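Local coordinates for 5-formaminoimidazole-4-carboxamide-1-(beta)-D-ribofuranosyl 5'-monophosphate synthetase (Methanocaldococcus jannaschii, PDB 2R7L), which catalyses the ATP- and formate-dependent, folate-independent formylation of AICAR to FAICAR in purine biosynthesis, at residues 212-217 / 340-345. Residues are numbered along the deposited sequence; the frame is centred on the assembly and turned at random.
Sequences FYSPLK and GQRIAR
In this ATP-grasp enzyme, helix 339-353 packs on the end of strand 205-214, the middle strand of a five-stranded antiparallel sheet; Phe-212 and Arg-342 carry the contact. The axes of strand 212-214 and helix 340-345 run nearly parallel, 10° apart, and 10.3 Å separate them. Phe-212 offers one ring face to Arg-342, whose CG sits over its centre in a CH-pi contact, 3.8 Å from the ring centroid. A bend at chi2 carries the arginine chain across the ring face toward the CD2-CE2 edge, so that Phe-212 CE2 stands over the centre of one guanidinium face, 3.5 Å from Arg-342 CZ. The two planes are 33° apart, a tilted overlap and not a flat stack. Ile-343 meets the ring at its edge, Phe-212 CE1 lying 4.0 Å from Ile-343 CG1. With an alanine at Phe-212, the guanidinium would probably lose the aromatic cover on one face, and Ile-343 CG1 the ring edge beside it. Lys-217 NZ comes within 4.1 Å of Arg-342 NH2, but Glu-221 forms salt bridges with both side chains, probably offsetting their repulsion, and Glu-346 forms another with Arg-342. Ser-214 approaches Arg-342 NH2 obliquely through CB, 3.6 Å away; its OG, hydrogen-bonded to Glu-346, also accepts from Lys-217 N in an ST motif (3.0 Å, 154° at the hydrogen).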
# COMPACT_ATOMS: atom_id res chain seq x y z
N PHE A 212 1.13 18.80 16.75
CA PHE A 212 1.13 17.71 17.71
C PHE A 212 2.42 17.79 18.51
O PHE A 212 3.50 17.75 17.93
CB PHE A 212 1.04 16.34 17.02
CG PHE A 212 0.84 15.18 17.96
CD1 PHE A 212 -0.43 14.77 18.31
CD2 PHE A 212 1.93 14.53 18.53
CE1 PHE A 212 -0.62 13.70 19.18
CE2 PHE A 212 1.74 13.47 19.41
CZ PHE A 212 0.46 13.06 19.74
N TYR A 213 2.30 17.95 19.83
CA TYR A 213 3.48 17.85 20.69
C TYR A 213 3.60 16.42 21.22
O TYR A 213 2.70 15.92 21.90
CB TYR A 213 3.46 18.82 21.88
CG TYR A 213 4.65 18.60 22.79
CD1 TYR A 213 5.92 18.99 22.40
CD2 TYR A 213 4.52 17.96 24.02
CE1 TYR A 213 7.03 18.77 23.23
CE2 TYR A 213 5.61 17.74 24.84
CZ TYR A 213 6.86 18.15 24.44
OH TYR A 213 7.95 17.92 25.26
N SER A 214 4.70 15.78 20.88
CA SER A 214 4.97 14.44 21.37
C SER A 214 5.85 14.52 22.61
O SER A 214 7.02 14.89 22.50
CB SER A 214 5.69 13.63 20.30
OG SER A 214 6.18 12.43 20.85
N PRO A 215 5.29 14.18 23.77
CA PRO A 215 6.03 14.16 25.03
C PRO A 215 7.10 13.07 25.01
O PRO A 215 8.14 13.21 25.66
CB PRO A 215 4.97 13.83 26.09
CG PRO A 215 3.66 13.90 25.40
CD PRO A 215 3.89 13.77 23.94
N LEU A 216 6.84 11.99 24.27
CA LEU A 216 7.81 10.90 24.13
C LEU A 216 9.03 11.36 23.35
O LEU A 216 10.16 11.02 23.70
CB LEU A 216 7.19 9.68 23.45
CG LEU A 216 5.82 9.19 23.91
CD1 LEU A 216 5.48 7.88 23.22
CD2 LEU A 216 5.74 9.03 25.42
N LYS A 217 8.81 12.13 22.29
CA LYS A 217 9.92 12.61 21.46
C LYS A 217 10.39 14.01 21.83
O LYS A 217 11.41 14.47 21.32
CB LYS A 217 9.54 12.58 19.98
CG LYS A 217 9.28 11.19 19.43
CD LYS A 217 9.25 11.20 17.91
CE LYS A 217 8.02 11.93 17.39
NZ LYS A 217 7.90 11.81 15.90
N GLY A 340 -6.21 12.00 14.29
CA GLY A 340 -6.71 10.88 15.08
C GLY A 340 -5.76 9.68 15.16
O GLY A 340 -5.61 9.06 16.23
N GLN A 341 -5.11 9.35 14.05
CA GLN A 341 -4.16 8.24 14.02
C GLN A 341 -2.85 8.58 14.71
O GLN A 341 -2.20 7.71 15.30
CB GLN A 341 -3.86 7.76 12.59
CG GLN A 341 -3.00 6.49 12.59
CD GLN A 341 -2.73 5.92 11.22
OE1 GLN A 341 -3.13 6.49 10.20
NE2 GLN A 341 -2.05 4.77 11.19
N ARG A 342 -2.45 9.85 14.62
CA ARG A 342 -1.27 10.36 15.32
C ARG A 342 -1.44 10.32 16.84
O ARG A 342 -0.49 10.04 17.57
CB ARG A 342 -0.94 11.78 14.87
CG ARG A 342 0.31 12.36 15.51
CD ARG A 342 1.53 11.56 15.12
NE ARG A 342 2.73 11.89 15.89
CZ ARG A 342 3.05 11.32 17.05
NH1 ARG A 342 2.25 10.40 17.59
NH2 ARG A 342 4.17 11.68 17.68
N ILE A 343 -2.65 10.60 17.30
CA ILE A 343 -2.97 10.47 18.72
C ILE A 343 -2.84 9.00 19.15
O ILE A 343 -2.13 8.68 20.09
CB ILE A 343 -4.38 11.02 19.03
CG1 ILE A 343 -4.41 12.55 18.90
CG2 ILE A 343 -4.87 10.57 20.40
CD1 ILE A 343 -5.80 13.13 18.75
N ALA A 344 -3.52 8.12 18.41
CA ALA A 344 -3.52 6.67 18.69
C ALA A 344 -2.12 6.08 18.74
O ALA A 344 -1.82 5.24 19.58
CB ALA A 344 -4.35 5.95 17.66
N ARG A 345 -1.26 6.54 17.84
CA ARG A 345 0.10 6.07 17.77
C ARG A 345 0.88 6.44 19.03
O ARG A 345 1.63 5.62 19.56
CB ARG A 345 0.78 6.63 16.53
CG ARG A 345 2.27 6.41 16.51
CD ARG A 345 2.79 6.60 15.11
NE ARG A 345 1.95 5.87 14.16
CZ ARG A 345 1.91 6.10 12.85
NH1 ARG A 345 2.67 7.05 12.32
NH2 ARG A 345 1.11 5.38 12.08